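Local coordinates for surface presentation of antigens protein SpaK (Salmonella typhimurium, PDB 2FM8) that stores type III secretion effectors such as SipA, SopA, SopE and SopE2 in the bacterial cytoplasm and keeps them ready for delivery into host cells, at residues L35-F38 with S42-I45; I54-G59 with N124-F129. One frame throughout, in Å; residues are numbered along the deposited sequence.

Contact 1: residues L35-F38 with S42-I45; sequences LDLF and SICI
L35 and I43 form the antiparallel hydrogen-bonded pair close to the turn of a beta hairpin, where strand 32-37 doubles back into strand 43-48 with only a short loop between them. L35 N donates to I43 O at 2.7 Å, nearly straight (172°) and in the plane of the carbonyl. The return bond, I43 N to L35 O, is 2.9 Å long and more bent, its donor tilted a little from the carbonyl plane. L35 O also lies 3.3 Å from S42 CA in a CA-H...O contact. On the face of the sheet that carries both residues, L35 CB lies 4.2 Å from I43 CB, and L35 CG meets the CD1 end of I45. This apolar face lies against helix 112-132, with I45 also reaching V10 of helix 6-17.

D36 turns to the other face. Having CG beside its own backbone N (chi1 -64°) brings the carboxylate round to S42, and OD1 takes the hydroxyl proton of S42 through its anti lone pair. OD2 forms a salt bridge with a basic side chain of another protein's chain, a strand of which pairs antiparallel with 35-37 and carries the sheet across the interface, an arrangement in keeping with a chaperone holding a client.

L37 returns to the helix-facing side, where the side chains of L37 and I43 cross at a slant, with L37 CD1 3.9 Å from I43 CD1, and both touch L126. Where the strands part, one water takes over from direct pairing: it accepts from L37 N at 3.0 Å and donates to S42 OG at 2.7 Å, the same oxygen that gives its proton to D36 OD1.

Contact 2: residues I54-G59 with N124-F129; sequences IWAQLG and NYLEVF
L126 reaches from helix 112-132 to the side chains of A56 and L58, joining the long C-terminal helix to strand 51-57 of the antiparallel sheet in the helix-on-sheet layering of this type III secretion chaperone. Every contact between the two segments is apolar. CD1 of L126 does most of the touching: it lies 3.8 Å from the methyl of A56 and 3.6 Å from CD2 of L58, so one methyl bridges the last part of the strand and the residue that follows it. The torsions of L126 account for this reach, since CG stands anti to the backbone N (chi1 176°) and carries the branch over to the strand. The L58 and L126 side chains run antiparallel alongside one another.

A looser touch comes one helical turn on, where L58 CD1 approaches CB of F129 at 4.4 Å. The F129 ring itself leads away from the strand and packs on I73, T76 and I77 of helix 62-78.

No hydrogen bond crosses between the segments: F129 N bonds to Y125 O at 2.8 Å along the helix, while the backbones of A56 and L58 pair with L100 and L98 of the adjacent strand 97-103. The helix rests on the sheet here through buried aliphatic carbons alone, so the seat depends on shape and on exclusion of water, not on polar bonds.

How the contacts relate
From the N terminus, contact 1 comes first: it closes a short loop between strands 32-37 and 43-48. The chain then turns into strand 51-57, neighbour of 43-48 in the same sheet, and contact 2 closes a much longer loop that takes in helix 62-78 and strands 90-94 and 97-103 before helix 112-132 arrives. The two loops follow in series and neither nests nor crosses. They meet directly all the same, with centres about 10 Å apart: C44 N probably bonds to W55 O, I43 packs on I54, and I43 CG1 rests 3.9 Å from L126 CD2. Together they tie the hairpin, the middle strand and the C-terminal helix.

Contact 1: residues L35-F38 with S42-I45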
loop_
_atom_site.group_PDB
_atom_site.type_symbol
_atom_site.label_atom_id
_atom_site.label_comp_id
_atom_site.label_asym_id
_atom_site.label_seq_id
_atom_site.Cartn_x
_atom_site.Cartn_y
_atom_site.Cartn_z
ATOM N N LEU A 35 -13.831 23.433 -9.722
ATOM C CA LEU A 35 -15.131 23.634 -9.053
ATOM C C LEU A 35 -14.952 23.631 -7.539
ATOM O O LEU A 35 -14.655 22.576 -6.951
ATOM C CB LEU A 35 -16.106 22.501 -9.410
ATOM C CG LEU A 35 -16.204 22.019 -10.861
ATOM C CD1 LEU A 35 -17.316 21.023 -10.968
ATOM C CD2 LEU A 35 -16.431 23.151 -11.795
ATOM N N ASP A 36 -15.060 24.801 -6.918
ATOM C CA ASP A 36 -15.029 24.898 -5.460
ATOM C C ASP A 36 -16.418 24.537 -4.933
ATOM O O ASP A 36 -17.418 24.867 -5.556
ATOM C CB ASP A 36 -14.652 26.303 -4.977
ATOM C CG ASP A 36 -13.238 26.717 -5.377
ATOM O OD1 ASP A 36 -12.277 25.952 -5.097
ATOM O OD2 ASP A 36 -13.101 27.808 -5.984
ATOM N N LEU A 37 -16.436 23.892 -3.773
ATOM C CA LEU A 37 -17.623 23.309 -3.183
ATOM C C LEU A 37 -17.770 23.646 -1.712
ATOM O O LEU A 37 -16.789 23.860 -1.002
ATOM C CB LEU A 37 -17.549 21.782 -3.312
ATOM C CG LEU A 37 -17.458 21.200 -4.718
ATOM C CD1 LEU A 37 -17.303 19.696 -4.622
ATOM C CD2 LEU A 37 -18.692 21.560 -5.544
ATOM N N PHE A 38 -19.021 23.624 -1.270
ATOM C CA PHE A 38 -19.455 24.042 0.043
ATOM C C PHE A 38 -18.687 23.381 1.220
ATOM O O PHE A 38 -18.132 24.082 2.076
ATOM C CB PHE A 38 -20.980 23.818 0.130
ATOM C CG PHE A 38 -21.585 24.194 1.445
ATOM C CD1 PHE A 38 -21.918 25.509 1.711
ATOM C CD2 PHE A 38 -21.840 23.235 2.403
ATOM C CE1 PHE A 38 -22.497 25.874 2.911
ATOM C CE2 PHE A 38 -22.395 23.587 3.632
ATOM C CZ PHE A 38 -22.735 24.903 3.877
ATOM N N SER A 42 -12.283 20.676 -3.607
ATOM C CA SER A 42 -12.525 21.112 -4.962
ATOM C C SER A 42 -12.309 20.006 -6.029
ATOM O O SER A 42 -11.433 19.157 -5.916
ATOM C CB SER A 42 -11.689 22.357 -5.268
ATOM O OG SER A 42 -11.972 23.372 -4.308
ATOM N N ILE A 43 -13.166 20.036 -7.051
ATOM C CA ILE A 43 -13.061 19.156 -8.202
ATOM C C ILE A 43 -12.296 19.865 -9.340
ATOM O O ILE A 43 -12.634 21.002 -9.732
ATOM C CB ILE A 43 -14.446 18.726 -8.653
ATOM C CG1 ILE A 43 -15.139 17.977 -7.510
ATOM C CG2 ILE A 43 -14.376 17.916 -9.975
ATOM C CD1 ILE A 43 -16.596 17.573 -7.784
ATOM N N CYS A 44 -11.254 19.199 -9.839
ATOM C CA CYS A 44 -10.456 19.679 -10.951
ATOM C C CYS A 44 -10.790 18.884 -12.196
ATOM O O CYS A 44 -10.990 17.670 -12.149
ATOM C CB CYS A 44 -8.965 19.576 -10.667
ATOM S SG CYS A 44 -8.424 20.440 -9.173
ATOM N N ILE A 45 -10.859 19.602 -13.311
ATOM C CA ILE A 45 -11.079 19.009 -14.609
ATOM C C ILE A 45 -9.956 19.429 -15.537
ATOM O O ILE A 45 -9.669 20.622 -15.678
ATOM C CB ILE A 45 -12.410 19.423 -15.218
ATOM C CG1 ILE A 45 -13.544 19.152 -14.218
ATOM C CG2 ILE A 45 -12.611 18.657 -16.548
ATOM C CD1 ILE A 45 -14.652 20.072 -14.290
HETATM O O HOH W 1 -13.888 23.003 -2.385
#

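Contact 2: residues I54-G59 with N124-F129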
loop_
_atom_site.group_PDB
_atom_site.type_symbol
_atom_site.label_atom_id
_atom_site.label_comp_id
_atom_site.label_asym_id
_atom_site.label_seq_id
_atom_site.Cartn_x
_atom_site.Cartn_y
_atom_site.Cartn_z
ATOM N N ILE A 54 -10.932 13.968 -14.327
ATOM C CA ILE A 54 -11.598 14.650 -13.209
ATOM C C ILE A 54 -10.897 14.152 -11.959
ATOM O O ILE A 54 -10.697 12.936 -11.809
ATOM C CB ILE A 54 -13.103 14.298 -13.145
ATOM C CG1 ILE A 54 -13.822 14.703 -14.429
ATOM C CG2 ILE A 54 -13.807 14.966 -11.940
ATOM C CD1 ILE A 54 -15.208 14.017 -14.553
ATOM N N TRP A 55 -10.496 15.053 -11.073
ATOM C CA TRP A 55 -9.843 14.601 -9.851
ATOM C C TRP A 55 -10.036 15.563 -8.694
ATOM O O TRP A 55 -10.517 16.672 -8.871
ATOM C CB TRP A 55 -8.367 14.325 -10.090
ATOM C CG TRP A 55 -7.456 15.506 -10.040
ATOM C CD1 TRP A 55 -6.714 15.951 -8.948
ATOM C CD2 TRP A 55 -7.145 16.379 -11.107
ATOM N NE1 TRP A 55 -5.971 17.042 -9.297
ATOM C CE2 TRP A 55 -6.221 17.338 -10.613
ATOM C CE3 TRP A 55 -7.545 16.447 -12.433
ATOM C CZ2 TRP A 55 -5.701 18.340 -11.399
ATOM C CZ3 TRP A 55 -7.038 17.443 -13.212
ATOM C CH2 TRP A 55 -6.118 18.380 -12.705
ATOM N N ALA A 56 -9.689 15.086 -7.515
ATOM C CA ALA A 56 -9.743 15.864 -6.285
ATOM C C ALA A 56 -8.699 15.342 -5.317
ATOM O O ALA A 56 -8.548 14.134 -5.160
ATOM C CB ALA A 56 -11.122 15.775 -5.655
ATOM N N GLN A 57 -7.986 16.250 -4.669
ATOM C CA GLN A 57 -7.218 15.916 -3.464
ATOM C C GLN A 57 -8.136 15.716 -2.281
ATOM O O GLN A 57 -9.121 16.431 -2.132
ATOM C CB GLN A 57 -6.209 17.014 -3.160
ATOM C CG GLN A 57 -5.119 17.088 -4.191
ATOM C CD GLN A 57 -4.193 18.253 -3.946
ATOM O OE1 GLN A 57 -4.242 18.878 -2.879
ATOM N NE2 GLN A 57 -3.322 18.545 -4.918
ATOM N N LEU A 58 -7.824 14.741 -1.429
ATOM C CA LEU A 58 -8.767 14.325 -0.420
ATOM C C LEU A 58 -8.484 14.846 0.985
ATOM O O LEU A 58 -9.193 14.479 1.911
ATOM C CB LEU A 58 -8.901 12.808 -0.408
ATOM C CG LEU A 58 -9.497 12.186 -1.666
ATOM C CD1 LEU A 58 -9.346 10.679 -1.611
ATOM C CD2 LEU A 58 -10.955 12.586 -1.855
ATOM N N GLY A 59 -7.523 15.747 1.154
ATOM C CA GLY A 59 -7.321 16.370 2.471
ATOM C C GLY A 59 -5.934 16.161 3.059
ATOM O O GLY A 59 -5.247 15.177 2.746
ATOM N N ASN A 124 -20.648 12.419 -6.119
ATOM C CA ASN A 124 -21.115 11.394 -5.223
ATOM C C ASN A 124 -19.932 10.601 -4.610
ATOM O O ASN A 124 -19.848 10.393 -3.388
ATOM C CB ASN A 124 -21.988 10.386 -5.984
ATOM C CG ASN A 124 -23.398 10.842 -6.196
ATOM O OD1 ASN A 124 -23.880 11.795 -5.601
ATOM N ND2 ASN A 124 -24.090 10.126 -7.069
ATOM N N TYR A 125 -19.011 10.166 -5.458
ATOM C CA TYR A 125 -17.852 9.419 -4.947
ATOM C C TYR A 125 -16.931 10.274 -4.126
ATOM O O TYR A 125 -16.347 9.802 -3.161
ATOM C CB TYR A 125 -17.052 8.767 -6.061
ATOM C CG TYR A 125 -17.771 7.661 -6.758
ATOM C CD1 TYR A 125 -17.973 6.417 -6.157
ATOM C CD2 TYR A 125 -18.209 7.845 -8.053
ATOM C CE1 TYR A 125 -18.621 5.379 -6.885
ATOM C CE2 TYR A 125 -18.852 6.856 -8.749
ATOM C CZ TYR A 125 -19.068 5.655 -8.177
ATOM O OH TYR A 125 -19.723 4.737 -8.987
ATOM N N LEU A 126 -16.767 11.525 -4.500
ATOM C CA LEU A 126 -15.985 12.431 -3.673
ATOM C C LEU A 126 -16.527 12.509 -2.237
ATOM O O LEU A 126 -15.761 12.481 -1.301
ATOM C CB LEU A 126 -15.891 13.829 -4.299
ATOM C CG LEU A 126 -15.156 14.860 -3.423
ATOM C CD1 LEU A 126 -13.679 14.482 -3.234
ATOM C CD2 LEU A 126 -15.228 16.232 -4.015
ATOM N N GLU A 127 -17.846 12.629 -2.074
ATOM C CA GLU A 127 -18.457 12.607 -0.754
ATOM C C GLU A 127 -18.098 11.351 0.007
ATOM O O GLU A 127 -17.686 11.405 1.156
ATOM C CB GLU A 127 -19.993 12.695 -0.829
ATOM C CG GLU A 127 -20.493 14.028 -0.529
ATOM C CD GLU A 127 -22.022 14.166 -0.589
ATOM O OE1 GLU A 127 -22.570 14.697 0.395
ATOM O OE2 GLU A 127 -22.639 13.762 -1.593
ATOM N N VAL A 128 -18.273 10.223 -0.652
ATOM C CA VAL A 128 -18.045 8.934 -0.024
ATOM C C VAL A 128 -16.581 8.699 0.333
ATOM O O VAL A 128 -16.258 8.291 1.456
ATOM C CB VAL A 128 -18.681 7.834 -0.936
ATOM C CG1 VAL A 128 -18.106 6.536 -0.724
ATOM C CG2 VAL A 128 -20.211 7.820 -0.702
ATOM N N PHE A 129 -15.680 8.927 -0.614
ATOM C CA PHE A 129 -14.250 8.724 -0.331
ATOM C C PHE A 129 -13.761 9.707 0.742
ATOM O O PHE A 129 -13.066 9.318 1.648
ATOM C CB PHE A 129 -13.400 8.886 -1.595
ATOM C CG PHE A 129 -13.323 7.649 -2.453
ATOM C CD1 PHE A 129 -12.268 6.789 -2.341
ATOM C CD2 PHE A 129 -14.293 7.392 -3.406
ATOM C CE1 PHE A 129 -12.184 5.629 -3.131
ATOM C CE2 PHE A 129 -14.233 6.259 -4.206
ATOM C CZ PHE A 129 -13.187 5.370 -4.062
#